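Local atomic coordinates of conserved exported protein (Bacteroides fragilis, PDB entry 3CLW), a protein that is of unknown function but probably hydrolyses O-glycosidic bonds as an exported TIM-barrel glycoside hydrolase. Residues D158-F163 against Y208-E213; I181-E186 against T225-P230; L334-A339 against R489-I494; G462-T467 against R474-Q479. One frame throughout, in Å; residues are numbered along the deposited sequence.

Interaction 1 of 4, residues D158-F163 against Y208-E213; sequences DDFARF and YRMVEE
M210 and F160 meet where two neighbouring helices on the outside of the TIM barrel, 157-173 and 204-221, pack together; the short axes pass 9.0 Å apart and cross at -55°. The methionine side chain lies at about a right angle to the phenylalanine. Its chain bends at chi2 (-43°) and chi3 (-55°), and this turn brings the methyl carbon CE of M210 to 3.6 Å from CD2 of F160. The sulfur follows, SD of M210 standing 5.0 Å from the centroid of the F160 ring in an oblique Met-aromatic contact. One turn on from M210, E213 comes against the small A161 of helix 157-173: CB of A161 sits 3.8 Å from CB of E213. F157 adds to the same interface, touching both M210 and E213. At the solvent-facing margin no hydrogen bond or salt bridge joins the two segments. D158 instead turns its carboxylate to R162 of its own helix, whose NH1 reaches OD2 of D158 from above the carboxylate plane, and R162 also bridges to D159. What E213 meets of D158 is therefore its carbon stem, with OE1 of E213 3.5 Å from CB of D158.

Interaction 2 of 4, residues I181-E186 against T225-P230; sequences ISPNNE and TKILIP
I181 and I227 pair in register as parallel strands of the barrel: N of I181 donates to O of K226 at 2.9 Å, and N of L228 returns a nearly straight bond (174°) to O of I181 at 3.0 Å. Beyond S182 the segment 181-186 leaves the strand, and a water takes over the bridging. It accepts from N of N184 and donates to O of L228, 3.0 Å from that carbonyl oxygen. The same carbonyl has CD of P183 beside it, 3.5 Å from O of L228, while the proline ring leans on I229, CD of P183 lying 4.1 Å from CG2 of I229. At the other end, the I181 and T225 side chains cross at about a right angle, CD1 of I181 3.8 Å from CG2 of T225. With OG1 of T225 beside the backbone N (chi1 -57°), the methyl CG2 is left to face I181, and OG1 bonds to O of V178. On the outer side L164 and A168 of helix 157-173 cover I181, and L214 of helix 204-221 covers P183 and I227. The chemistry thus changes along the contact: direct amide bonds and apolar packing hold the strand part, whereas water carries the backbone link once the segments diverge. The polar ends of S182 and T225 are bonded within these same two strands, S182 OG to E231, while E186 OE2 reaches H277 beyond strand 270-276.

Interaction 3 of 4, residues L334-A339 against R489-I494; sequences LGLYVA and RSVATI
Helix 328-347 of the TIM barrel packs here against strand 490-495, the last strand of the chain, and L336 carries most of the contact. CD1 of L336 lies over the centre of one face of the R489 guanidinium, 3.5 Å from CZ of R489, while CD2 turns to the strand and touches CG2 of V491 at 3.6 Å and O of S490 at the same distance. A turn later A339 meets the same valine, its CB 4.1 Å from CG2 of V491. R489 reaches the leucine because its chain folds back at chi2 (-64°) and chi3 (-75°), which lays the guanidinium flat against the methyl. Its position is fixed at the ends: NH1 bonds to O of Y445, NH2 to OD1 of N333, one residue before the segment on the helix, and the group also makes a cation-pi contact with Y445. A G1 beta bulge at R489-S490, opposite N444, opens the strand. Strand 490-495 lies between strands 438-444 and 461-467, and V491 also packs on T395 and N398 of helix 391-400, so V491, on the helix-facing side of the sheet, meets both helix 328-347 and helix 391-400.

Interaction 4 of 4, residues G462-T467 against R474-Q479; sequences GKVYLT and RYMGEQ
Different first torsions bring two tyrosines together: Y475 has CG anti to its backbone N (chi1 172°), whereas in Y465 CG is anti to the carbonyl carbon (chi1 -56°). CD1 of Y475 thereby comes over one face of the Y465 ring, 3.3 Å from CE1 of Y465. The planes meet obliquely, at 36°. K463 runs extended past the Y475 ring, meeting its edge through CB and reaching with CG to 3.6 Å from OH of Y475. E478 joins this face by its stem, CG of E478 against CG of K463, while its carboxylate pairs with K461. The two strands form an antiparallel beta hairpin with a beta bulge: the register slips by one residue between the K463-E478 and Y465-Y475 pairs. N of V464 therefore bonds to O of G477, while O of V464 takes the N-H of M476, 2.6 Å away. G477, at positive phi, has its N above the centre of the Y475 ring. On either side of the bulge, L466 with R474 and G462 with Q479 each make a pair of backbone bonds. On the face of L466 and Q479 the contacts across the strands are mostly carbon to carbon: CG2 of V464 lies 3.6 Å from CB of Q479, and CB of L466 lies 3.8 Å from CG of M476. I494 of the adjacent strand 490-495 and L484 of strand 484-486 pack on V464.

The four contacts fall into two pairs on opposite sides of the chain's centre. Interactions 1 and 2 have centres 11 Å apart and touch: helices 157-173 and 204-221 lie over strands 178-182 and 226-232, their segments alternating along the chain as successive helix and strand elements of the TIM barrel. Interactions 3 and 4 lie 14 Å apart and share a sheet, strand 490-495 pairing with strand 461-467; the hairpin of interaction 4 comes in the sequence between the two segments of interaction 3. About 30 Å separates the centres of interactions 2 and 3. Interaction 3 thus ties a barrel helix to the C-terminal beta strands, joining the two parts of the protein.

Interaction 1 of 4, residues D158-F163 against Y208-E213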
loop_
_atom_site.group_PDB
_atom_site.type_symbol
_atom_site.label_atom_id
_atom_site.label_comp_id
_atom_site.label_asym_id
_atom_site.label_seq_id
_atom_site.Cartn_x
_atom_site.Cartn_y
_atom_site.Cartn_z
ATOM N N ASP A 158 -0.983 27.082 0.164
ATOM C CA ASP A 158 -1.667 27.228 -1.116
ATOM C C ASP A 158 -0.745 26.951 -2.320
ATOM O O ASP A 158 -1.149 26.250 -3.250
ATOM C CB ASP A 158 -2.378 28.582 -1.222
ATOM C CG ASP A 158 -1.420 29.755 -1.170
ATOM O OD1 ASP A 158 -0.408 29.725 -0.431
ATOM O OD2 ASP A 158 -1.686 30.729 -1.881
ATOM N N ASP A 159 0.481 27.486 -2.282
ATOM C CA ASP A 159 1.502 27.215 -3.299
ATOM C C ASP A 159 1.758 25.706 -3.462
ATOM O O ASP A 159 1.803 25.190 -4.589
ATOM C CB ASP A 159 2.829 27.920 -2.959
ATOM C CG ASP A 159 2.663 29.405 -2.763
ATOM O OD1 ASP A 159 3.062 30.173 -3.641
ATOM O OD2 ASP A 159 2.113 29.814 -1.737
ATOM N N PHE A 160 1.933 25.019 -2.342
ATOM C CA PHE A 160 2.175 23.591 -2.361
ATOM C C PHE A 160 0.959 22.841 -2.927
ATOM O O PHE A 160 1.105 22.017 -3.845
ATOM C CB PHE A 160 2.599 23.092 -0.976
ATOM C CG PHE A 160 2.951 21.636 -0.918
ATOM C CD1 PHE A 160 3.562 20.995 -1.996
ATOM C CD2 PHE A 160 2.695 20.908 0.245
ATOM C CE1 PHE A 160 3.892 19.637 -1.939
ATOM C CE2 PHE A 160 3.039 19.545 0.335
ATOM C CZ PHE A 160 3.647 18.903 -0.787
ATOM N N ALA A 161 -0.229 23.140 -2.412
ATOM C CA ALA A 161 -1.469 22.539 -2.951
ATOM C C ALA A 161 -1.590 22.781 -4.453
ATOM O O ALA A 161 -1.977 21.867 -5.201
ATOM C CB ALA A 161 -2.709 23.044 -2.209
ATOM N N ARG A 162 -1.253 23.994 -4.898
ATOM C CA ARG A 162 -1.321 24.297 -6.307
ATOM C C ARG A 162 -0.310 23.481 -7.154
ATOM O O ARG A 162 -0.619 23.067 -8.262
ATOM C CB ARG A 162 -1.168 25.786 -6.563
ATOM C CG ARG A 162 -2.464 26.593 -6.254
ATOM C CD ARG A 162 -2.398 27.962 -6.919
ATOM N NE ARG A 162 -1.274 28.746 -6.421
ATOM C CZ ARG A 162 -1.340 29.612 -5.398
ATOM N NH1 ARG A 162 -2.488 29.814 -4.727
ATOM N NH2 ARG A 162 -0.242 30.283 -5.030
ATOM N N PHE A 163 0.886 23.281 -6.600
ATOM C CA PHE A 163 1.931 22.473 -7.198
ATOM C C PHE A 163 1.459 21.023 -7.385
ATOM O O PHE A 163 1.567 20.494 -8.482
ATOM C CB PHE A 163 3.208 22.504 -6.347
ATOM C CG PHE A 163 4.174 21.389 -6.669
ATOM C CD1 PHE A 163 4.912 21.407 -7.856
ATOM C CD2 PHE A 163 4.340 20.319 -5.789
ATOM C CE1 PHE A 163 5.812 20.373 -8.177
ATOM C CE2 PHE A 163 5.262 19.275 -6.081
ATOM C CZ PHE A 163 5.982 19.314 -7.307
ATOM N N TYR A 208 -4.872 19.774 8.369
ATOM C CA TYR A 208 -6.147 20.407 8.075
ATOM C C TYR A 208 -5.978 21.494 7.016
ATOM O O TYR A 208 -6.779 21.585 6.080
ATOM C CB TYR A 208 -6.813 20.939 9.378
ATOM C CG TYR A 208 -8.095 21.705 9.142
ATOM C CD1 TYR A 208 -9.326 21.111 9.329
ATOM C CD2 TYR A 208 -8.059 23.036 8.700
ATOM C CE1 TYR A 208 -10.511 21.828 9.101
ATOM C CE2 TYR A 208 -9.229 23.767 8.460
ATOM C CZ TYR A 208 -10.443 23.162 8.663
ATOM O OH TYR A 208 -11.595 23.893 8.433
ATOM N N ARG A 209 -4.935 22.297 7.145
ATOM C CA ARG A 209 -4.671 23.341 6.165
ATOM C C ARG A 209 -4.366 22.774 4.794
ATOM O O ARG A 209 -4.856 23.297 3.805
ATOM C CB ARG A 209 -3.530 24.284 6.586
ATOM C CG ARG A 209 -3.904 25.323 7.606
ATOM C CD ARG A 209 -2.843 26.432 7.701
ATOM N NE ARG A 209 -2.907 27.418 6.603
ATOM C CZ ARG A 209 -1.962 28.335 6.368
ATOM N NH1 ARG A 209 -0.861 28.401 7.119
ATOM N NH2 ARG A 209 -2.112 29.193 5.381
ATOM N N MET A 210 -3.551 21.711 4.734
ATOM C CA MET A 210 -3.234 21.091 3.475
ATOM C C MET A 210 -4.518 20.575 2.831
ATOM O O MET A 210 -4.759 20.796 1.651
ATOM C CB MET A 210 -2.158 20.006 3.637
ATOM C CG MET A 210 -0.669 20.551 3.606
ATOM S SD MET A 210 -0.320 21.812 2.329
ATOM C CE MET A 210 -0.886 20.886 0.875
ATOM N N VAL A 211 -5.381 19.941 3.615
ATOM C CA VAL A 211 -6.662 19.494 3.068
ATOM C C VAL A 211 -7.481 20.679 2.533
ATOM O O VAL A 211 -7.974 20.649 1.420
ATOM C CB VAL A 211 -7.471 18.658 4.076
ATOM C CG1 VAL A 211 -8.847 18.328 3.506
ATOM C CG2 VAL A 211 -6.726 17.380 4.400
ATOM N N GLU A 212 -7.564 21.736 3.325
ATOM C CA GLU A 212 -8.324 22.908 2.972
ATOM C C GLU A 212 -7.798 23.513 1.671
ATOM O O GLU A 212 -8.577 23.784 0.746
ATOM C CB GLU A 212 -8.256 23.907 4.136
ATOM C CG GLU A 212 -8.865 25.272 3.897
ATOM C CD GLU A 212 -8.886 26.105 5.213
ATOM O OE1 GLU A 212 -7.810 26.300 5.866
ATOM O OE2 GLU A 212 -9.998 26.516 5.611
ATOM N N GLU A 213 -6.482 23.706 1.585
ATOM C CA GLU A 213 -5.899 24.299 0.381
ATOM C C GLU A 213 -5.990 23.389 -0.864
ATOM O O GLU A 213 -6.268 23.865 -1.989
ATOM C CB GLU A 213 -4.455 24.743 0.644
ATOM C CG GLU A 213 -4.316 25.832 1.704
ATOM C CD GLU A 213 -5.106 27.115 1.404
ATOM O OE1 GLU A 213 -5.318 27.485 0.229
ATOM O OE2 GLU A 213 -5.512 27.784 2.376
#

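Interaction 2 of 4, residues I181-E186 against T225-P230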
loop_
_atom_site.group_PDB
_atom_site.type_symbol
_atom_site.label_atom_id
_atom_site.label_comp_id
_atom_site.label_asym_id
_atom_site.label_seq_id
_atom_site.Cartn_x
_atom_site.Cartn_y
_atom_site.Cartn_z
ATOM N N ILE A 181 -4.396 12.323 -4.250
ATOM C CA ILE A 181 -3.203 13.078 -3.862
ATOM C C ILE A 181 -3.026 12.943 -2.380
ATOM O O ILE A 181 -3.931 13.282 -1.618
ATOM C CB ILE A 181 -3.292 14.583 -4.167
ATOM C CG1 ILE A 181 -3.234 14.855 -5.671
ATOM C CG2 ILE A 181 -2.127 15.352 -3.486
ATOM C CD1 ILE A 181 -3.801 16.191 -6.078
ATOM N N SER A 182 -1.852 12.485 -1.982
ATOM C CA SER A 182 -1.500 12.304 -0.588
ATOM C C SER A 182 -0.365 13.272 -0.202
ATOM O O SER A 182 0.800 13.029 -0.498
ATOM C CB SER A 182 -1.164 10.837 -0.351
ATOM O OG SER A 182 -0.864 10.609 0.994
ATOM N N PRO A 183 -0.720 14.420 0.421
ATOM C CA PRO A 183 0.267 15.502 0.605
ATOM C C PRO A 183 1.290 15.246 1.718
ATOM O O PRO A 183 2.402 15.804 1.682
ATOM C CB PRO A 183 -0.614 16.728 0.928
ATOM C CG PRO A 183 -1.797 16.130 1.668
ATOM C CD PRO A 183 -2.045 14.784 0.976
ATOM N N ASN A 184 0.956 14.387 2.669
ATOM C CA ASN A 184 1.831 14.214 3.840
ATOM C C ASN A 184 2.057 12.754 4.177
ATOM O O ASN A 184 1.104 11.952 4.161
ATOM C CB ASN A 184 1.226 14.911 5.064
ATOM C CG ASN A 184 1.093 16.424 4.878
ATOM O OD1 ASN A 184 0.176 16.910 4.186
ATOM N ND2 ASN A 184 2.012 17.185 5.509
ATOM N N ASN A 185 3.312 12.414 4.465
ATOM C CA ASN A 185 3.677 11.063 4.839
ATOM C C ASN A 185 4.153 10.976 6.272
ATOM O O ASN A 185 4.976 11.784 6.719
ATOM C CB ASN A 185 4.811 10.553 3.961
ATOM C CG ASN A 185 5.212 9.123 4.304
ATOM O OD1 ASN A 185 4.370 8.228 4.261
ATOM N ND2 ASN A 185 6.504 8.898 4.609
ATOM N N GLU A 186 3.662 9.976 6.981
ATOM C CA GLU A 186 4.057 9.750 8.371
ATOM C C GLU A 186 4.325 11.081 9.131
ATOM O O GLU A 186 5.426 11.324 9.604
ATOM C CB GLU A 186 5.229 8.765 8.417
ATOM C CG GLU A 186 4.876 7.439 7.739
ATOM C CD GLU A 186 5.912 6.329 7.913
ATOM O OE1 GLU A 186 7.026 6.600 8.372
ATOM O OE2 GLU A 186 5.601 5.162 7.604
ATOM N N THR A 225 -10.083 14.371 -8.834
ATOM C CA THR A 225 -9.051 13.864 -7.927
ATOM C C THR A 225 -9.420 14.137 -6.471
ATOM O O THR A 225 -9.966 15.181 -6.175
ATOM C CB THR A 225 -7.652 14.535 -8.219
ATOM O OG1 THR A 225 -7.270 14.326 -9.597
ATOM C CG2 THR A 225 -6.587 13.951 -7.325
ATOM N N LYS A 226 -9.099 13.214 -5.564
ATOM C CA LYS A 226 -9.424 13.363 -4.165
ATOM C C LYS A 226 -8.222 13.294 -3.229
ATOM O O LYS A 226 -7.165 12.745 -3.573
ATOM C CB LYS A 226 -10.465 12.322 -3.774
ATOM C CG LYS A 226 -11.841 12.573 -4.370
ATOM C CD LYS A 226 -12.718 11.410 -4.031
ATOM C CE LYS A 226 -13.933 11.263 -4.957
ATOM N NZ LYS A 226 -14.833 12.467 -5.045
ATOM N N ILE A 227 -8.404 13.837 -2.027
ATOM C CA ILE A 227 -7.318 14.070 -1.080
ATOM C C ILE A 227 -7.305 12.980 -0.021
ATOM O O ILE A 227 -8.317 12.754 0.640
ATOM C CB ILE A 227 -7.490 15.420 -0.349
ATOM C CG1 ILE A 227 -7.664 16.585 -1.340
ATOM C CG2 ILE A 227 -6.342 15.655 0.635
ATOM C CD1 ILE A 227 -8.402 17.796 -0.696
ATOM N N LEU A 228 -6.147 12.338 0.150
ATOM C CA LEU A 228 -5.986 11.244 1.101
ATOM C C LEU A 228 -5.003 11.597 2.203
ATOM O O LEU A 228 -3.868 11.995 1.924
ATOM C CB LEU A 228 -5.522 9.947 0.391
ATOM C CG LEU A 228 -5.306 8.742 1.335
ATOM C CD1 LEU A 228 -6.605 8.302 2.040
ATOM C CD2 LEU A 228 -4.622 7.546 0.658
ATOM N N ILE A 229 -5.448 11.418 3.451
ATOM C CA ILE A 229 -4.627 11.651 4.640
ATOM C C ILE A 229 -4.953 10.545 5.634
ATOM O O ILE A 229 -5.929 9.854 5.457
ATOM C CB ILE A 229 -4.912 13.088 5.246
ATOM C CG1 ILE A 229 -6.390 13.227 5.624
ATOM C CG2 ILE A 229 -4.519 14.180 4.237
ATOM C CD1 ILE A 229 -6.671 14.206 6.731
ATOM N N PRO A 230 -4.199 10.423 6.742
ATOM C CA PRO A 230 -2.955 11.123 7.096
ATOM C C PRO A 230 -1.656 10.370 6.858
ATOM O O PRO A 230 -0.584 10.948 7.072
ATOM C CB PRO A 230 -3.136 11.375 8.590
ATOM C CG PRO A 230 -3.911 10.152 9.047
ATOM C CD PRO A 230 -4.746 9.670 7.891
HETATM O O HOH W 1 -1.370 12.657 3.412
#

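Interaction 3 of 4, residues L334-A339 against R489-I494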
loop_
_atom_site.group_PDB
_atom_site.type_symbol
_atom_site.label_atom_id
_atom_site.label_comp_id
_atom_site.label_asym_id
_atom_site.label_seq_id
_atom_site.Cartn_x
_atom_site.Cartn_y
_atom_site.Cartn_z
ATOM N N LEU A 334 8.047 -15.162 5.507
ATOM C CA LEU A 334 7.809 -13.765 5.180
ATOM C C LEU A 334 6.525 -13.610 4.375
ATOM O O LEU A 334 5.692 -12.746 4.703
ATOM C CB LEU A 334 8.985 -13.183 4.422
ATOM C CG LEU A 334 10.275 -13.011 5.226
ATOM C CD1 LEU A 334 11.441 -12.752 4.271
ATOM C CD2 LEU A 334 10.104 -11.874 6.225
ATOM N N GLY A 335 6.353 -14.460 3.352
ATOM C CA GLY A 335 5.131 -14.462 2.569
ATOM C C GLY A 335 3.852 -14.656 3.393
ATOM O O GLY A 335 2.861 -13.955 3.194
ATOM N N LEU A 336 3.868 -15.617 4.319
ATOM C CA LEU A 336 2.718 -15.855 5.197
ATOM C C LEU A 336 2.550 -14.783 6.275
ATOM O O LEU A 336 1.432 -14.458 6.618
ATOM C CB LEU A 336 2.796 -17.229 5.853
ATOM C CG LEU A 336 2.722 -18.475 4.974
ATOM C CD1 LEU A 336 3.349 -19.629 5.729
ATOM C CD2 LEU A 336 1.301 -18.810 4.560
ATOM N N TYR A 337 3.646 -14.231 6.797
ATOM C CA TYR A 337 3.579 -13.140 7.777
ATOM C C TYR A 337 2.820 -11.929 7.210
ATOM O O TYR A 337 1.971 -11.319 7.894
ATOM C CB TYR A 337 4.989 -12.744 8.180
ATOM C CG TYR A 337 5.124 -11.666 9.245
ATOM C CD1 TYR A 337 5.271 -10.329 8.891
ATOM C CD2 TYR A 337 5.171 -12.001 10.616
ATOM C CE1 TYR A 337 5.425 -9.348 9.835
ATOM C CE2 TYR A 337 5.352 -11.016 11.594
ATOM C CZ TYR A 337 5.467 -9.682 11.189
ATOM O OH TYR A 337 5.645 -8.682 12.126
ATOM N N VAL A 338 3.109 -11.605 5.949
ATOM C CA VAL A 338 2.511 -10.451 5.308
ATOM C C VAL A 338 1.104 -10.783 4.873
ATOM O O VAL A 338 0.231 -9.961 5.013
ATOM C CB VAL A 338 3.353 -9.918 4.123
ATOM C CG1 VAL A 338 2.685 -8.726 3.483
ATOM C CG2 VAL A 338 4.740 -9.518 4.582
ATOM N N ALA A 339 0.878 -11.989 4.355
ATOM C CA ALA A 339 -0.484 -12.411 4.030
ATOM C C ALA A 339 -1.423 -12.302 5.254
ATOM O O ALA A 339 -2.594 -12.058 5.110
ATOM C CB ALA A 339 -0.502 -13.799 3.463
ATOM N N ARG A 489 1.307 -24.223 6.125
ATOM C CA ARG A 489 2.132 -23.075 5.738
ATOM C C ARG A 489 1.929 -22.583 4.265
ATOM O O ARG A 489 2.893 -22.363 3.498
ATOM C CB ARG A 489 3.596 -23.359 6.091
ATOM C CG ARG A 489 3.789 -23.761 7.566
ATOM C CD ARG A 489 3.413 -22.608 8.499
ATOM N NE ARG A 489 4.452 -21.584 8.481
ATOM C CZ ARG A 489 4.345 -20.374 9.016
ATOM N NH1 ARG A 489 3.232 -20.011 9.636
ATOM N NH2 ARG A 489 5.364 -19.519 8.920
ATOM N N SER A 490 0.657 -22.385 3.913
ATOM C CA SER A 490 0.258 -22.064 2.551
ATOM C C SER A 490 -0.789 -20.972 2.494
ATOM O O SER A 490 -1.504 -20.749 3.474
ATOM C CB SER A 490 -0.342 -23.304 1.900
ATOM O OG SER A 490 -1.636 -23.591 2.417
ATOM N N VAL A 491 -0.893 -20.320 1.333
ATOM C CA VAL A 491 -2.043 -19.492 1.004
ATOM C C VAL A 491 -2.732 -20.050 -0.235
ATOM O O VAL A 491 -2.085 -20.310 -1.240
ATOM C CB VAL A 491 -1.648 -18.024 0.756
ATOM C CG1 VAL A 491 -2.894 -17.158 0.737
ATOM C CG2 VAL A 491 -0.695 -17.551 1.822
ATOM N N ALA A 492 -4.036 -20.268 -0.158
ATOM C CA ALA A 492 -4.812 -20.760 -1.321
ATOM C C ALA A 492 -5.848 -19.741 -1.704
ATOM O O ALA A 492 -6.504 -19.175 -0.836
ATOM C CB ALA A 492 -5.505 -22.080 -1.007
ATOM N N THR A 493 -5.968 -19.483 -2.999
ATOM C CA THR A 493 -7.126 -18.780 -3.511
ATOM C C THR A 493 -8.019 -19.766 -4.246
ATOM O O THR A 493 -7.529 -20.542 -5.081
ATOM C CB THR A 493 -6.735 -17.647 -4.414
ATOM O OG1 THR A 493 -5.865 -16.805 -3.665
ATOM C CG2 THR A 493 -7.979 -16.836 -4.839
ATOM N N ILE A 494 -9.317 -19.716 -3.898
ATOM C CA ILE A 494 -10.346 -20.550 -4.489
ATOM C C ILE A 494 -11.361 -19.674 -5.205
ATOM O O ILE A 494 -12.028 -18.823 -4.585
ATOM C CB ILE A 494 -11.031 -21.461 -3.418
ATOM C CG1 ILE A 494 -9.992 -22.346 -2.686
ATOM C CG2 ILE A 494 -12.121 -22.319 -4.057
ATOM C CD1 ILE A 494 -9.627 -21.870 -1.283
#

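Interaction 4 of 4, residues G462-T467 against R474-Q479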
loop_
_atom_site.group_PDB
_atom_site.type_symbol
_atom_site.label_atom_id
_atom_site.label_comp_id
_atom_site.label_asym_id
_atom_site.label_seq_id
_atom_site.Cartn_x
_atom_site.Cartn_y
_atom_site.Cartn_z
ATOM N N GLY A 462 -14.336 -25.210 -7.601
ATOM C CA GLY A 462 -13.595 -23.983 -7.834
ATOM C C GLY A 462 -12.165 -24.224 -8.288
ATOM O O GLY A 462 -11.583 -25.262 -8.012
ATOM N N LYS A 463 -11.607 -23.252 -8.999
ATOM C CA LYS A 463 -10.199 -23.262 -9.361
ATOM C C LYS A 463 -9.334 -22.879 -8.175
ATOM O O LYS A 463 -9.646 -21.943 -7.427
ATOM C CB LYS A 463 -9.955 -22.344 -10.552
ATOM C CG LYS A 463 -10.570 -22.904 -11.812
ATOM C CD LYS A 463 -10.491 -21.951 -12.999
ATOM C CE LYS A 463 -11.067 -22.626 -14.221
ATOM N NZ LYS A 463 -10.759 -21.877 -15.457
ATOM N N VAL A 464 -8.266 -23.637 -7.977
ATOM C CA VAL A 464 -7.416 -23.426 -6.835
ATOM C C VAL A 464 -6.052 -22.940 -7.312
ATOM O O VAL A 464 -5.495 -23.466 -8.301
ATOM C CB VAL A 464 -7.287 -24.707 -5.987
ATOM C CG1 VAL A 464 -6.224 -24.556 -4.918
ATOM C CG2 VAL A 464 -8.622 -25.072 -5.380
ATOM N N TYR A 465 -5.546 -21.919 -6.606
ATOM C CA TYR A 465 -4.229 -21.320 -6.840
ATOM C C TYR A 465 -3.494 -21.285 -5.518
ATOM O O TYR A 465 -4.041 -20.820 -4.517
ATOM C CB TYR A 465 -4.394 -19.926 -7.411
ATOM C CG TYR A 465 -5.227 -19.885 -8.662
ATOM C CD1 TYR A 465 -4.626 -19.962 -9.932
ATOM C CD2 TYR A 465 -6.622 -19.773 -8.600
ATOM C CE1 TYR A 465 -5.413 -19.919 -11.104
ATOM C CE2 TYR A 465 -7.401 -19.722 -9.760
ATOM C CZ TYR A 465 -6.797 -19.810 -11.003
ATOM O OH TYR A 465 -7.567 -19.760 -12.158
ATOM N N LEU A 466 -2.258 -21.773 -5.510
ATOM C CA LEU A 466 -1.564 -22.143 -4.280
ATOM C C LEU A 466 -0.131 -21.618 -4.201
ATOM O O LEU A 466 0.653 -21.801 -5.150
ATOM C CB LEU A 466 -1.547 -23.667 -4.172
ATOM C CG LEU A 466 -1.268 -24.383 -2.859
ATOM C CD1 LEU A 466 -2.288 -23.966 -1.823
ATOM C CD2 LEU A 466 -1.351 -25.880 -3.064
ATOM N N THR A 467 0.172 -20.960 -3.069
ATOM C CA THR A 467 1.510 -20.477 -2.719
ATOM C C THR A 467 2.039 -21.203 -1.465
ATOM O O THR A 467 1.421 -21.194 -0.405
ATOM C CB THR A 467 1.527 -18.943 -2.471
ATOM O OG1 THR A 467 1.036 -18.266 -3.624
ATOM C CG2 THR A 467 2.949 -18.444 -2.186
ATOM N N ARG A 474 0.581 -21.262 -7.893
ATOM C CA ARG A 474 0.477 -22.277 -8.938
ATOM C C ARG A 474 -0.962 -22.686 -9.095
ATOM O O ARG A 474 -1.649 -22.936 -8.107
ATOM C CB ARG A 474 1.275 -23.521 -8.553
ATOM C CG ARG A 474 2.759 -23.358 -8.559
ATOM C CD ARG A 474 3.312 -23.315 -9.965
ATOM N NE ARG A 474 3.465 -21.926 -10.383
ATOM C CZ ARG A 474 4.041 -21.545 -11.517
ATOM N NH1 ARG A 474 4.120 -20.248 -11.794
ATOM N NH2 ARG A 474 4.549 -22.455 -12.369
ATOM N N TYR A 475 -1.418 -22.775 -10.334
ATOM C CA TYR A 475 -2.764 -23.219 -10.591
ATOM C C TYR A 475 -2.878 -24.732 -10.329
ATOM O O TYR A 475 -2.066 -25.519 -10.836
ATOM C CB TYR A 475 -3.191 -22.856 -12.016
ATOM C CG TYR A 475 -4.526 -23.447 -12.426
ATOM C CD1 TYR A 475 -5.671 -23.205 -11.670
ATOM C CD2 TYR A 475 -4.639 -24.243 -13.569
ATOM C CE1 TYR A 475 -6.890 -23.727 -12.030
ATOM C CE2 TYR A 475 -5.872 -24.782 -13.942
ATOM C CZ TYR A 475 -6.994 -24.520 -13.165
ATOM O OH TYR A 475 -8.239 -25.032 -13.504
ATOM N N MET A 476 -3.883 -25.123 -9.542
ATOM C CA MET A 476 -4.010 -26.509 -9.110
ATOM C C MET A 476 -5.219 -27.240 -9.699
ATOM O O MET A 476 -5.604 -28.304 -9.205
ATOM C CB MET A 476 -4.014 -26.596 -7.579
ATOM C CG MET A 476 -2.764 -26.014 -6.898
ATOM S SD MET A 476 -1.147 -26.779 -7.236
ATOM C CE MET A 476 -1.368 -28.325 -6.352
ATOM N N GLY A 477 -5.809 -26.682 -10.757
ATOM C CA GLY A 477 -6.991 -27.259 -11.392
ATOM C C GLY A 477 -8.300 -26.993 -10.653
ATOM O O GLY A 477 -8.307 -26.412 -9.553
ATOM N N GLU A 478 -9.415 -27.424 -11.251
ATOM C CA GLU A 478 -10.711 -27.345 -10.584
ATOM C C GLU A 478 -10.797 -28.410 -9.511
ATOM O O GLU A 478 -10.459 -29.569 -9.743
ATOM C CB GLU A 478 -11.865 -27.475 -11.569
ATOM C CG GLU A 478 -12.220 -26.166 -12.222
ATOM C CD GLU A 478 -13.115 -26.315 -13.441
ATOM O OE1 GLU A 478 -12.966 -27.315 -14.183
ATOM O OE2 GLU A 478 -13.960 -25.411 -13.670
ATOM N N GLN A 479 -11.249 -27.993 -8.335
ATOM C CA GLN A 479 -11.230 -28.808 -7.138
ATOM C C GLN A 479 -12.631 -28.928 -6.563
ATOM O O GLN A 479 -13.408 -27.983 -6.650
ATOM C CB GLN A 479 -10.329 -28.134 -6.116
ATOM C CG GLN A 479 -9.355 -29.041 -5.431
ATOM C CD GLN A 479 -8.117 -29.275 -6.248
ATOM O OE1 GLN A 479 -7.036 -28.822 -5.885
ATOM N NE2 GLN A 479 -8.261 -29.991 -7.362
#